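Local structure of staphylococcal enterotoxin-like toxin (Staphylococcus aureus, 4DXF) at residues 25-30 / 77-82; 44-49 / 87-92; 109-114 / 197-202. The protein is a superantigen-like protein that binds carbohydrate and probably serves the bacterium by engaging sugar-bearing partners of its host. All coordinates share one frame; numbering follows the deposited sequence.

Interaction 1: residues 25-30 / 77-82; sequences KPSLEF and DVFVVL
Phe-79 sets its ring carbon CG anti to the backbone N (chi1 177°), which swings the ring toward residues 25-30; there the backbone carries Ser-27 CB to 3.4 Å from Phe-79 CZ, and a chi1 of 54° turns Ser-27 OG toward CE1 and CZ of the ring. They meet beside the antiparallel pairing of strand 28-31, at one edge of the OB-fold sheet, with strand 76-80. Glu-29 CG comes to the ring edge at CD1; the Glu-29 carboxylate goes on to a salt bridge with Lys-144 of helix 138-153, which also packs against Phe-79. Leu-28 and Val-80 form one hydrogen-bonded pair, the N of Leu-28 reaching the O of Val-80 at 2.7 Å, and Phe-30 and Val-78 form the next, in which Phe-30 N bonds to Val-78 O at 2.9 Å. On the face opposite Phe-79, the side chains of Leu-28, Phe-30, Val-78 and Val-80 line up. There Val-80 CG2 touches the Phe-30 ring at CD1, 3.9 Å away, and Leu-28 CD1 meets Leu-82 CD1 methyl to methyl. On the Pro-26 side of Ser-27 the two chains part, and water takes over: one molecule accepts from Leu-82 N and donates to Pro-26 O, and a second donates to both Pro-26 O and Leu-82 O. The Lys-25 chain, bent at its last two torsions, curls past Val-81 CG1 until NZ meets a lone pair of Leu-82 O in the carbonyl plane, 3.1 Å away.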
ATOM      1  N   LYS A  25      -0.438  11.179  -3.392  1.00 25.38           N
ATOM      2  CA  LYS A  25       0.932  11.386  -2.898  1.00 26.29           C
ATOM      3  C   LYS A  25       1.924  10.556  -3.709  1.00 25.70           C
ATOM      4  O   LYS A  25       1.567   9.507  -4.271  1.00 23.34           O
ATOM      5  CB  LYS A  25       1.033  11.022  -1.420  1.00 26.31           C
ATOM      6  CG  LYS A  25       0.575  12.160  -0.558  1.00 30.41           C
ATOM      7  CD  LYS A  25       0.223  11.664   0.790  1.00 32.62           C
ATOM      8  CE  LYS A  25       1.313  11.759   1.783  1.00 33.39           C
ATOM      9  NZ  LYS A  25       2.089  13.039   2.055  1.00 30.74           N
ATOM     10  N   PRO A  26       3.143  11.087  -3.879  1.00 26.11           N
ATOM     11  CA  PRO A  26       4.129  10.260  -4.608  1.00 25.41           C
ATOM     12  C   PRO A  26       4.636   9.121  -3.695  1.00 23.84           C
ATOM     13  O   PRO A  26       4.644   9.257  -2.448  1.00 24.46           O
ATOM     14  CB  PRO A  26       5.267  11.254  -4.960  1.00 25.90           C
ATOM     15  CG  PRO A  26       5.179  12.355  -3.879  1.00 28.08           C
ATOM     16  CD  PRO A  26       3.693  12.363  -3.383  1.00 27.91           C
ATOM     17  N   SER A  27       5.016   7.991  -4.307  1.00 22.22           N
ATOM     18  CA  SER A  27       5.587   6.830  -3.543  1.00 20.74           C
ATOM     19  C   SER A  27       7.035   6.613  -4.002  1.00 19.96           C
ATOM     20  O   SER A  27       7.447   7.106  -5.071  1.00 20.00           O
ATOM     21  CB  SER A  27       4.847   5.526  -3.758  1.00 18.63           C
ATOM     22  OG  SER A  27       4.742   5.218  -5.177  1.00 20.21           O
ATOM     23  N   LEU A  28       7.795   5.900  -3.162  1.00 19.80           N
ATOM     24  CA  LEU A  28       9.209   5.587  -3.513  1.00 21.01           C
ATOM     25  C   LEU A  28       9.345   4.095  -3.264  1.00 20.29           C
ATOM     26  O   LEU A  28       8.634   3.429  -2.430  1.00 20.87           O
ATOM     27  CB  LEU A  28      10.192   6.362  -2.607  1.00 22.18           C
ATOM     28  CG  LEU A  28      10.287   7.906  -2.715  1.00 21.10           C
ATOM     29  CD1 LEU A  28      10.863   8.607  -1.481  1.00 27.48           C
ATOM     30  CD2 LEU A  28      10.964   8.328  -4.022  1.00 28.89           C
ATOM     31  N   GLU A  29      10.287   3.461  -3.968  1.00 20.75           N
ATOM     32  CA  GLU A  29      10.392   2.033  -3.763  1.00 20.39           C
ATOM     33  C   GLU A  29      11.870   1.720  -3.585  1.00 21.27           C
ATOM     34  O   GLU A  29      12.625   2.095  -4.470  1.00 21.23           O
ATOM     35  CB  GLU A  29       9.900   1.279  -4.979  1.00 23.61           C
ATOM     36  CG  GLU A  29       8.370   1.252  -5.056  1.00 23.79           C
ATOM     37  CD  GLU A  29       7.809   0.561  -6.267  1.00 32.68           C
ATOM     38  OE1 GLU A  29       8.413  -0.440  -6.717  1.00 32.32           O
ATOM     39  OE2 GLU A  29       6.768   1.045  -6.779  1.00 30.63           O
ATOM     40  N   PHE A  30      12.253   1.106  -2.467  1.00 19.77           N
ATOM     41  CA  PHE A  30      13.683   0.756  -2.176  1.00 22.05           C
ATOM     42  C   PHE A  30      13.810  -0.715  -2.061  1.00 21.07           C
ATOM     43  O   PHE A  30      13.216  -1.322  -1.206  1.00 23.65           O
ATOM     44  CB  PHE A  30      14.154   1.486  -0.903  1.00 23.51           C
ATOM     45  CG  PHE A  30      14.033   3.008  -1.027  1.00 24.62           C
ATOM     46  CD1 PHE A  30      13.351   3.730  -0.085  1.00 30.29           C
ATOM     47  CD2 PHE A  30      14.660   3.682  -2.078  1.00 28.64           C
ATOM     48  CE1 PHE A  30      13.281   5.092  -0.201  1.00 27.54           C
ATOM     49  CE2 PHE A  30      14.590   5.024  -2.199  1.00 31.23           C
ATOM     50  CZ  PHE A  30      13.868   5.725  -1.278  1.00 29.72           C
ATOM     51  N   ASP A  77      12.851  -4.951   1.318  1.00 18.82           N
ATOM     52  CA  ASP A  77      12.307  -4.094   0.273  1.00 16.72           C
ATOM     53  C   ASP A  77      11.291  -3.200   1.074  1.00 16.09           C
ATOM     54  O   ASP A  77      10.680  -3.726   1.990  1.00 16.87           O
ATOM     55  CB  ASP A  77      11.493  -4.913  -0.711  1.00 16.78           C
ATOM     56  CG  ASP A  77      12.337  -5.649  -1.742  1.00 22.16           C
ATOM     57  OD1 ASP A  77      13.582  -5.672  -1.529  1.00 20.44           O
ATOM     58  OD2 ASP A  77      11.739  -6.167  -2.708  1.00 20.97           O
ATOM     59  N   VAL A  78      11.206  -1.936   0.729  1.00 18.83           N
ATOM     60  CA  VAL A  78      10.200  -1.028   1.372  1.00 18.30           C
ATOM     61  C   VAL A  78       9.478  -0.263   0.311  1.00 17.49           C
ATOM     62  O   VAL A  78      10.088   0.311  -0.636  1.00 16.49           O
ATOM     63  CB  VAL A  78      10.889  -0.079   2.356  1.00 20.29           C
ATOM     64  CG1 VAL A  78       9.807   0.680   3.198  1.00 23.48           C
ATOM     65  CG2 VAL A  78      11.783  -0.834   3.367  1.00 24.53           C
ATOM     66  N   PHE A  79       8.119  -0.252   0.462  1.00 18.10           N
ATOM     67  CA  PHE A  79       7.306   0.611  -0.354  1.00 18.95           C
ATOM     68  C   PHE A  79       7.045   1.821   0.597  1.00 19.97           C
ATOM     69  O   PHE A  79       6.428   1.588   1.680  1.00 19.59           O
ATOM     70  CB  PHE A  79       6.011  -0.147  -0.726  1.00 18.96           C
ATOM     71  CG  PHE A  79       5.073   0.732  -1.517  1.00 20.26           C
ATOM     72  CD1 PHE A  79       5.347   1.015  -2.843  1.00 22.47           C
ATOM     73  CD2 PHE A  79       3.980   1.311  -0.907  1.00 19.80           C
ATOM     74  CE1 PHE A  79       4.516   1.935  -3.612  1.00 19.64           C
ATOM     75  CE2 PHE A  79       3.150   2.237  -1.615  1.00 20.02           C
ATOM     76  CZ  PHE A  79       3.380   2.527  -2.973  1.00 17.58           C
ATOM     77  N   VAL A  80       7.437   3.004   0.149  1.00 19.43           N
ATOM     78  CA  VAL A  80       7.480   4.254   0.930  1.00 20.01           C
ATOM     79  C   VAL A  80       6.473   5.239   0.371  1.00 19.34           C
ATOM     80  O   VAL A  80       6.496   5.566  -0.798  1.00 20.65           O
ATOM     81  CB  VAL A  80       8.908   4.902   0.959  1.00 20.28           C
ATOM     82  CG1 VAL A  80       8.951   6.305   1.653  1.00 16.96           C
ATOM     83  CG2 VAL A  80       9.869   3.966   1.595  1.00 21.09           C
ATOM     84  N   VAL A  81       5.703   5.820   1.306  1.00 20.95           N
ATOM     85  CA  VAL A  81       4.901   6.996   0.974  1.00 20.44           C
ATOM     86  C   VAL A  81       5.263   8.008   2.090  1.00 19.66           C
ATOM     87  O   VAL A  81       4.892   7.740   3.252  1.00 22.18           O
ATOM     88  CB  VAL A  81       3.367   6.633   1.059  1.00 21.52           C
ATOM     89  CG1 VAL A  81       2.521   7.938   0.759  1.00 23.62           C
ATOM     90  CG2 VAL A  81       2.986   5.591   0.031  1.00 21.13           C
ATOM     91  N   LEU A  82       6.034   9.053   1.779  1.00 21.25           N
ATOM     92  CA  LEU A  82       6.544   9.981   2.823  1.00 21.24           C
ATOM     93  C   LEU A  82       5.294  10.745   3.334  1.00 25.67           C
ATOM     94  O   LEU A  82       4.418  11.095   2.537  1.00 24.16           O
ATOM     95  CB  LEU A  82       7.535  10.955   2.315  1.00 22.21           C
ATOM     96  CG  LEU A  82       8.844  10.342   1.783  1.00 23.24           C
ATOM     97  CD1 LEU A  82       9.653  11.421   1.149  1.00 25.90           C
ATOM     98  CD2 LEU A  82       9.476   9.719   3.044  1.00 23.85           C
TER
HETATM   99  O   HOH W   1       6.986   9.172  -0.926  1.00 24.62           O
HETATM  100  O   HOH W   2       4.426  11.353  -0.239  1.00 28.52           O

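Interaction 2: residues 44-49 / 87-92; sequences IRFMNV and YNLEKY
Ile-44 and Phe-46 reach Tyr-87, Leu-89 and Tyr-92 by side chains alone: the closest CA atoms of the two backbones, those of Phe-46 and Tyr-92, are 9.2 Å apart, and no hydrogen bond joins the segments, as 44-49 enters strand 46-49 while residues 87-92 follow an irregular course into strand 92-99. Phe-46 is the middle of the cluster. Its CZ points at the face of Tyr-87, 3.9 Å above the plane and over the ring centre, making a T-shaped (edge-to-face) pair with planes 84° apart and centroids separated by 5.4 Å. One face of the Phe-46 ring takes the CD1 methyl of Leu-89, a CH-pi contact 4.0 Å from the centroid and shifted toward the rim. The cluster lies in the OB-fold domain, where the loop between strands 76-80 and 92-99 packs against residues 44-46; Trp-41 and Ala-59 add further packing to Phe-46. Tyr-92, with CG anti to its backbone N (chi1 166°), brings its ring edge up to that of Phe-46, CE2 to CE1 at 3.7 Å. The Ile-44 and Tyr-87 side chains cross at about a right angle near the phenol oxygen. A chi1 of 61° directs Ile-44 CG1 and, beyond it, CD1 to the phenol, each 3.5 Å from Tyr-87 OH.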
ATOM      1  N   ILE A  44       6.803   4.188  19.532  1.00 40.11           N
ATOM      2  CA  ILE A  44       7.022   3.072  18.578  1.00 38.61           C
ATOM      3  C   ILE A  44       8.437   3.038  18.089  1.00 36.28           C
ATOM      4  O   ILE A  44       9.197   3.982  18.248  1.00 36.97           O
ATOM      5  CB  ILE A  44       6.066   3.052  17.339  1.00 38.19           C
ATOM      6  CG1 ILE A  44       6.234   4.316  16.506  1.00 39.38           C
ATOM      7  CG2 ILE A  44       4.586   2.702  17.786  1.00 42.07           C
ATOM      8  CD1 ILE A  44       5.510   4.217  15.184  1.00 41.47           C
ATOM      9  N   ARG A  45       8.727   1.941  17.426  1.00 34.43           N
ATOM     10  CA  ARG A  45      10.036   1.657  16.894  1.00 31.78           C
ATOM     11  C   ARG A  45      10.033   1.855  15.372  1.00 30.35           C
ATOM     12  O   ARG A  45       8.954   1.849  14.727  1.00 29.76           O
ATOM     13  CB  ARG A  45      10.347   0.208  17.239  1.00 31.86           C
ATOM     14  CG  ARG A  45      10.573   0.071  18.792  1.00 31.31           C
ATOM     15  CD  ARG A  45      10.586  -1.343  19.159  1.00 35.50           C
ATOM     16  NE  ARG A  45      11.683  -2.124  18.563  1.00 35.56           N
ATOM     17  CZ  ARG A  45      11.521  -3.163  17.727  1.00 37.90           C
ATOM     18  NH1 ARG A  45      10.305  -3.560  17.301  1.00 36.30           N
ATOM     19  NH2 ARG A  45      12.597  -3.809  17.276  1.00 35.19           N
ATOM     20  N   PHE A  46      11.245   2.032  14.846  1.00 28.50           N
ATOM     21  CA  PHE A  46      11.481   2.384  13.442  1.00 26.75           C
ATOM     22  C   PHE A  46      12.532   1.453  12.877  1.00 27.29           C
ATOM     23  O   PHE A  46      13.424   1.001  13.583  1.00 27.55           O
ATOM     24  CB  PHE A  46      11.924   3.809  13.252  1.00 25.40           C
ATOM     25  CG  PHE A  46      10.883   4.834  13.719  1.00 30.44           C
ATOM     26  CD1 PHE A  46       9.799   5.151  12.918  1.00 33.19           C
ATOM     27  CD2 PHE A  46      11.000   5.431  14.968  1.00 30.70           C
ATOM     28  CE1 PHE A  46       8.799   6.069  13.334  1.00 35.26           C
ATOM     29  CE2 PHE A  46      10.009   6.349  15.413  1.00 34.66           C
ATOM     30  CZ  PHE A  46       8.930   6.667  14.582  1.00 35.15           C
ATOM     31  N   MET A  47      12.356   1.128  11.616  1.00 24.74           N
ATOM     32  CA  MET A  47      13.427   0.514  10.806  1.00 24.69           C
ATOM     33  C   MET A  47      14.037   1.636   9.963  1.00 25.30           C
ATOM     34  O   MET A  47      13.338   2.307   9.171  1.00 25.57           O
ATOM     35  CB  MET A  47      12.848  -0.630   9.914  1.00 21.65           C
ATOM     36  CG  MET A  47      14.020  -1.234   9.005  1.00 23.98           C
ATOM     37  SD  MET A  47      13.515  -2.552   8.001  1.00 26.10           S
ATOM     38  CE  MET A  47      13.277  -3.877   9.100  1.00 27.55           C
ATOM     39  N   ASN A  48      15.351   1.850  10.090  1.00 23.59           N
ATOM     40  CA  ASN A  48      16.053   2.880   9.330  1.00 24.42           C
ATOM     41  C   ASN A  48      16.554   2.247   8.011  1.00 25.15           C
ATOM     42  O   ASN A  48      17.182   1.191   8.028  1.00 24.56           O
ATOM     43  CB  ASN A  48      17.255   3.408  10.130  1.00 25.93           C
ATOM     44  CG  ASN A  48      16.816   4.218  11.343  1.00 27.94           C
ATOM     45  OD1 ASN A  48      16.403   5.384  11.207  1.00 27.06           O
ATOM     46  ND2 ASN A  48      16.756   3.559  12.473  1.00 27.81           N
ATOM     47  N   VAL A  49      16.257   2.884   6.904  1.00 24.65           N
ATOM     48  CA  VAL A  49      16.804   2.491   5.589  1.00 24.24           C
ATOM     49  C   VAL A  49      17.527   3.649   4.962  1.00 22.94           C
ATOM     50  O   VAL A  49      17.073   4.822   4.993  1.00 22.24           O
ATOM     51  CB  VAL A  49      15.703   2.061   4.655  1.00 24.19           C
ATOM     52  CG1 VAL A  49      16.320   1.490   3.340  1.00 27.49           C
ATOM     53  CG2 VAL A  49      14.883   1.079   5.321  1.00 24.68           C
ATOM     54  N   TYR A  87       6.322  12.849  15.147  1.00 41.23           N
ATOM     55  CA  TYR A  87       7.560  12.409  15.772  1.00 41.31           C
ATOM     56  C   TYR A  87       8.685  13.345  15.424  1.00 41.18           C
ATOM     57  O   TYR A  87       9.847  13.061  15.738  1.00 41.90           O
ATOM     58  CB  TYR A  87       7.924  10.964  15.362  1.00 41.24           C
ATOM     59  CG  TYR A  87       6.898   9.928  15.699  1.00 39.79           C
ATOM     60  CD1 TYR A  87       6.827   9.378  16.973  1.00 41.89           C
ATOM     61  CD2 TYR A  87       5.974   9.479  14.736  1.00 41.32           C
ATOM     62  CE1 TYR A  87       5.868   8.413  17.306  1.00 40.49           C
ATOM     63  CE2 TYR A  87       5.024   8.495  15.064  1.00 41.16           C
ATOM     64  CZ  TYR A  87       4.974   7.989  16.362  1.00 41.36           C
ATOM     65  OH  TYR A  87       4.027   7.015  16.689  1.00 44.96           O
ATOM     66  N   ASN A  88       8.340  14.451  14.773  1.00 40.21           N
ATOM     67  CA  ASN A  88       9.303  15.395  14.220  1.00 40.34           C
ATOM     68  C   ASN A  88      10.377  14.718  13.318  1.00 39.43           C
ATOM     69  O   ASN A  88      11.557  15.039  13.379  1.00 39.83           O
ATOM     70  CB  ASN A  88       9.914  16.305  15.315  1.00 42.06           C
ATOM     71  CG  ASN A  88      10.512  17.611  14.748  1.00 46.03           C
ATOM     72  OD1 ASN A  88       9.905  18.285  13.902  1.00 50.78           O
ATOM     73  ND2 ASN A  88      11.713  17.970  15.223  1.00 49.97           N
ATOM     74  N   LEU A  89       9.947  13.808  12.443  1.00 37.66           N
ATOM     75  CA  LEU A  89      10.908  13.117  11.548  1.00 35.54           C
ATOM     76  C   LEU A  89      10.799  13.606  10.125  1.00 35.85           C
ATOM     77  O   LEU A  89       9.697  13.785   9.623  1.00 36.00           O
ATOM     78  CB  LEU A  89      10.651  11.633  11.604  1.00 35.04           C
ATOM     79  CG  LEU A  89      10.926  10.992  12.948  1.00 34.35           C
ATOM     80  CD1 LEU A  89      10.497   9.537  12.883  1.00 32.67           C
ATOM     81  CD2 LEU A  89      12.452  11.144  13.345  1.00 32.51           C
ATOM     82  N   GLU A  90      11.929  13.858   9.473  1.00 34.19           N
ATOM     83  CA  GLU A  90      11.912  14.464   8.159  1.00 33.92           C
ATOM     84  C   GLU A  90      11.374  13.491   7.055  1.00 32.20           C
ATOM     85  O   GLU A  90      10.679  13.894   6.092  1.00 31.40           O
ATOM     86  CB  GLU A  90      13.333  14.912   7.854  1.00 33.96           C
ATOM     87  CG  GLU A  90      13.572  15.665   6.552  1.00 37.55           C
ATOM     88  CD  GLU A  90      15.072  15.950   6.291  1.00 45.88           C
ATOM     89  OE1 GLU A  90      15.941  15.570   7.152  1.00 47.44           O
ATOM     90  OE2 GLU A  90      15.370  16.540   5.212  1.00 45.71           O
ATOM     91  N   LYS A  91      11.773  12.235   7.199  1.00 30.43           N
ATOM     92  CA  LYS A  91      11.499  11.152   6.222  1.00 28.82           C
ATOM     93  C   LYS A  91      10.927   9.989   6.963  1.00 27.45           C
ATOM     94  O   LYS A  91      11.603   9.213   7.644  1.00 28.31           O
ATOM     95  CB  LYS A  91      12.796  10.764   5.481  1.00 27.47           C
ATOM     96  CG  LYS A  91      13.445  11.897   4.828  1.00 27.36           C
ATOM     97  CD  LYS A  91      12.760  12.299   3.505  1.00 27.57           C
ATOM     98  CE  LYS A  91      13.540  13.351   2.779  1.00 29.04           C
ATOM     99  NZ  LYS A  91      12.853  13.722   1.521  1.00 26.81           N
ATOM    100  N   TYR A  92       9.617   9.868   6.848  1.00 24.95           N
ATOM    101  CA  TYR A  92       8.870   8.992   7.623  1.00 23.46           C
ATOM    102  C   TYR A  92       7.826   8.402   6.697  1.00 23.93           C
ATOM    103  O   TYR A  92       7.238   9.137   5.867  1.00 25.07           O
ATOM    104  CB  TYR A  92       8.188   9.846   8.731  1.00 25.01           C
ATOM    105  CG  TYR A  92       7.106   9.182   9.453  1.00 23.71           C
ATOM    106  CD1 TYR A  92       5.775   9.259   8.974  1.00 29.38           C
ATOM    107  CD2 TYR A  92       7.327   8.536  10.668  1.00 24.32           C
ATOM    108  CE1 TYR A  92       4.709   8.644   9.653  1.00 29.85           C
ATOM    109  CE2 TYR A  92       6.269   7.881  11.321  1.00 27.63           C
ATOM    110  CZ  TYR A  92       4.959   7.984  10.806  1.00 26.40           C
ATOM    111  OH  TYR A  92       3.930   7.403  11.499  1.00 32.97           O
TER

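Interaction 3: residues 109-114 / 197-202; sequences AGVRIT and DNIEVN
Gly-110, Arg-112 and Thr-114 join Ile-199 and Val-201 through four backbone hydrogen bonds in parallel register. Ile-199 N reaches Gly-110 O at 2.9 Å and Val-201 N reaches Arg-112 O at 2.8 Å; the return bonds run from Arg-112 N to Ile-199 O and from Thr-114 N to Val-201 O. Water extends this network at both ends: one molecule links Gly-110 N to Asp-197 O, and another lies between Val-201 O and Thr-114 OG1. These are neighbouring inner strands of the beta-grasp sheet, which packs on helix 138-153. Apolar contacts gather on the helix side, where Leu-145 and Leu-149 meet Ile-199 and Val-201. Val-111 CG2 touches Ile-199 CB at 4.0 Å, and Ile-113 lies side by side with Val-201, CG1 to CB also at 4.0 Å. Polar side chains take the other face. Arg-112 NE and Glu-200 OE2 stand 5.4 Å apart, too far for a salt bridge, and OE2 instead forms one with Lys-167. At a classic beta bulge, where Asp-197 and Asn-198 sit opposite the single residue Lys-167, Asn-198 ND2 donates to Asp-197 OD2 at 2.9 Å, approaching from above the carboxylate plane.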
ATOM      1  N   ALA A 109      -2.344  -9.752 -12.707  1.00 30.44           N
ATOM      2  CA  ALA A 109      -3.618 -10.142 -12.117  1.00 29.64           C
ATOM      3  C   ALA A 109      -4.687  -9.215 -12.781  1.00 28.75           C
ATOM      4  O   ALA A 109      -4.452  -7.996 -12.841  1.00 28.02           O
ATOM      5  CB  ALA A 109      -3.559  -9.931 -10.599  1.00 28.98           C
ATOM      6  N   GLY A 110      -5.789  -9.782 -13.301  1.00 27.71           N
ATOM      7  CA  GLY A 110      -6.854  -8.946 -13.941  1.00 27.13           C
ATOM      8  C   GLY A 110      -7.600  -8.142 -12.885  1.00 26.52           C
ATOM      9  O   GLY A 110      -7.793  -8.617 -11.778  1.00 27.66           O
ATOM     10  N   VAL A 111      -7.990  -6.919 -13.240  1.00 26.04           N
ATOM     11  CA  VAL A 111      -8.720  -6.007 -12.325  1.00 24.49           C
ATOM     12  C   VAL A 111     -10.074  -5.790 -12.987  1.00 25.73           C
ATOM     13  O   VAL A 111     -10.133  -5.562 -14.201  1.00 25.28           O
ATOM     14  CB  VAL A 111      -8.016  -4.740 -12.164  1.00 24.23           C
ATOM     15  CG1 VAL A 111      -8.821  -3.803 -11.268  1.00 22.55           C
ATOM     16  CG2 VAL A 111      -6.612  -4.985 -11.559  1.00 24.58           C
ATOM     17  N   ARG A 112     -11.151  -5.921 -12.217  1.00 27.01           N
ATOM     18  CA  ARG A 112     -12.502  -5.712 -12.787  1.00 26.26           C
ATOM     19  C   ARG A 112     -13.112  -4.637 -11.905  1.00 25.34           C
ATOM     20  O   ARG A 112     -13.171  -4.836 -10.671  1.00 25.44           O
ATOM     21  CB  ARG A 112     -13.327  -7.006 -12.628  1.00 28.40           C
ATOM     22  CG  ARG A 112     -12.728  -8.273 -13.354  1.00 32.10           C
ATOM     23  CD  ARG A 112     -13.287  -9.595 -12.781  1.00 44.94           C
ATOM     24  NE  ARG A 112     -12.930 -10.741 -13.630  1.00 54.13           N
ATOM     25  CZ  ARG A 112     -13.191 -10.810 -14.946  1.00 57.67           C
ATOM     26  NH1 ARG A 112     -13.790  -9.791 -15.569  1.00 58.69           N
ATOM     27  NH2 ARG A 112     -12.837 -11.882 -15.654  1.00 56.71           N
ATOM     28  N   ILE A 113     -13.628  -3.567 -12.539  1.00 23.95           N
ATOM     29  CA  ILE A 113     -14.071  -2.356 -11.837  1.00 23.34           C
ATOM     30  C   ILE A 113     -15.533  -2.124 -12.124  1.00 24.74           C
ATOM     31  O   ILE A 113     -15.895  -2.076 -13.298  1.00 25.85           O
ATOM     32  CB  ILE A 113     -13.289  -1.157 -12.270  1.00 21.42           C
ATOM     33  CG1 ILE A 113     -11.810  -1.452 -11.912  1.00 20.99           C
ATOM     34  CG2 ILE A 113     -13.793   0.142 -11.505  1.00 23.72           C
ATOM     35  CD1 ILE A 113     -10.773  -0.692 -12.753  1.00 23.15           C
ATOM     36  N   THR A 114     -16.339  -2.039 -11.068  1.00 23.97           N
ATOM     37  CA  THR A 114     -17.734  -1.722 -11.312  1.00 25.65           C
ATOM     38  C   THR A 114     -17.943  -0.409 -10.583  1.00 26.24           C
ATOM     39  O   THR A 114     -17.589  -0.309  -9.390  1.00 26.44           O
ATOM     40  CB  THR A 114     -18.727  -2.792 -10.774  1.00 25.79           C
ATOM     41  OG1 THR A 114     -18.488  -4.120 -11.284  1.00 28.78           O
ATOM     42  CG2 THR A 114     -20.202  -2.414 -11.102  1.00 24.66           C
ATOM     43  N   ASP A 197      -4.717 -13.845  -7.566  1.00 30.45           N
ATOM     44  CA  ASP A 197      -5.388 -14.324  -8.733  1.00 31.35           C
ATOM     45  C   ASP A 197      -6.006 -13.191  -9.587  1.00 30.08           C
ATOM     46  O   ASP A 197      -5.638 -13.003 -10.764  1.00 30.35           O
ATOM     47  CB  ASP A 197      -6.449 -15.322  -8.305  1.00 32.84           C
ATOM     48  CG  ASP A 197      -6.992 -16.072  -9.473  1.00 39.02           C
ATOM     49  OD1 ASP A 197      -6.188 -16.549 -10.327  1.00 40.74           O
ATOM     50  OD2 ASP A 197      -8.214 -16.129  -9.560  1.00 43.89           O
ATOM     51  N   ASN A 198      -6.924 -12.447  -8.969  1.00 30.32           N
ATOM     52  CA  ASN A 198      -7.638 -11.313  -9.612  1.00 28.30           C
ATOM     53  C   ASN A 198      -8.088 -10.323  -8.524  1.00 26.64           C
ATOM     54  O   ASN A 198      -8.102 -10.615  -7.298  1.00 26.39           O
ATOM     55  CB  ASN A 198      -8.814 -11.748 -10.526  1.00 30.37           C
ATOM     56  CG  ASN A 198      -9.950 -12.390  -9.760  1.00 34.68           C
ATOM     57  OD1 ASN A 198     -10.917 -11.733  -9.342  1.00 41.73           O
ATOM     58  ND2 ASN A 198      -9.821 -13.675  -9.525  1.00 41.05           N
ATOM     59  N   ILE A 199      -8.483  -9.147  -9.002  1.00 24.67           N
ATOM     60  CA  ILE A 199      -8.759  -8.047  -8.113  1.00 24.51           C
ATOM     61  C   ILE A 199     -10.147  -7.554  -8.558  1.00 23.76           C
ATOM     62  O   ILE A 199     -10.350  -7.392  -9.767  1.00 23.13           O
ATOM     63  CB  ILE A 199      -7.701  -6.970  -8.276  1.00 23.23           C
ATOM     64  CG1 ILE A 199      -6.344  -7.515  -7.844  1.00 23.69           C
ATOM     65  CG2 ILE A 199      -8.066  -5.726  -7.430  1.00 25.01           C
ATOM     66  CD1 ILE A 199      -5.252  -6.585  -8.063  1.00 24.10           C
ATOM     67  N   GLU A 200     -11.038  -7.367  -7.596  1.00 24.22           N
ATOM     68  CA  GLU A 200     -12.428  -6.885  -7.838  1.00 27.48           C
ATOM     69  C   GLU A 200     -12.649  -5.531  -7.155  1.00 26.26           C
ATOM     70  O   GLU A 200     -12.348  -5.350  -5.969  1.00 24.91           O
ATOM     71  CB  GLU A 200     -13.452  -7.951  -7.416  1.00 28.84           C
ATOM     72  CG  GLU A 200     -13.639  -9.172  -8.414  1.00 36.33           C
ATOM     73  CD  GLU A 200     -14.251 -10.448  -7.746  1.00 46.14           C
ATOM     74  OE1 GLU A 200     -14.618 -10.423  -6.529  1.00 49.10           O
ATOM     75  OE2 GLU A 200     -14.357 -11.489  -8.450  1.00 51.00           O
ATOM     76  N   VAL A 201     -13.127  -4.526  -7.898  1.00 24.50           N
ATOM     77  CA  VAL A 201     -13.200  -3.180  -7.306  1.00 24.02           C
ATOM     78  C   VAL A 201     -14.677  -2.778  -7.489  1.00 24.33           C
ATOM     79  O   VAL A 201     -15.203  -2.983  -8.585  1.00 21.73           O
ATOM     80  CB  VAL A 201     -12.312  -2.175  -8.052  1.00 24.31           C
ATOM     81  CG1 VAL A 201     -12.491  -0.755  -7.526  1.00 24.54           C
ATOM     82  CG2 VAL A 201     -10.806  -2.536  -7.845  1.00 21.10           C
ATOM     83  N   ASN A 202     -15.302  -2.270  -6.428  1.00 23.76           N
ATOM     84  CA  ASN A 202     -16.683  -1.828  -6.566  1.00 25.53           C
ATOM     85  C   ASN A 202     -16.780  -0.428  -5.995  1.00 26.34           C
ATOM     86  O   ASN A 202     -16.342  -0.163  -4.874  1.00 27.07           O
ATOM     87  CB  ASN A 202     -17.644  -2.843  -5.943  1.00 26.69           C
ATOM     88  CG  ASN A 202     -19.078  -2.524  -6.281  1.00 33.03           C
ATOM     89  OD1 ASN A 202     -19.453  -2.473  -7.450  1.00 36.09           O
ATOM     90  ND2 ASN A 202     -19.844  -2.208  -5.283  1.00 33.26           N
TER
HETATM   91  O   HOH W   3      -6.312 -12.396 -13.513  1.00 42.86           O
HETATM   92  O   HOH W   4     -16.219  -5.270 -10.115  1.00 32.50           O

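Interactions 1 and 2 both reach the OB-fold sheet, the second by joining a loop to it, and they touch, Leu-82 packing on Tyr-92 and Lys-91, and Val-78 on Val-49; along the chain their segments alternate. Interaction 3 lies in the beta-grasp sheet, its centre about 23 Å from that of interaction 1 and 34 Å from that of interaction 2. Interactions 1 and 3 are strand pairings, antiparallel at a sheet edge and parallel inside a sheet, and both pack on helix 138-153. All three are partly buried. Interaction 3 separates a buried apolar face from a more exposed polar one, interaction 1 mixes the two, and interaction 2 lacks hydrogen bonds, relying on aromatic and aliphatic packing.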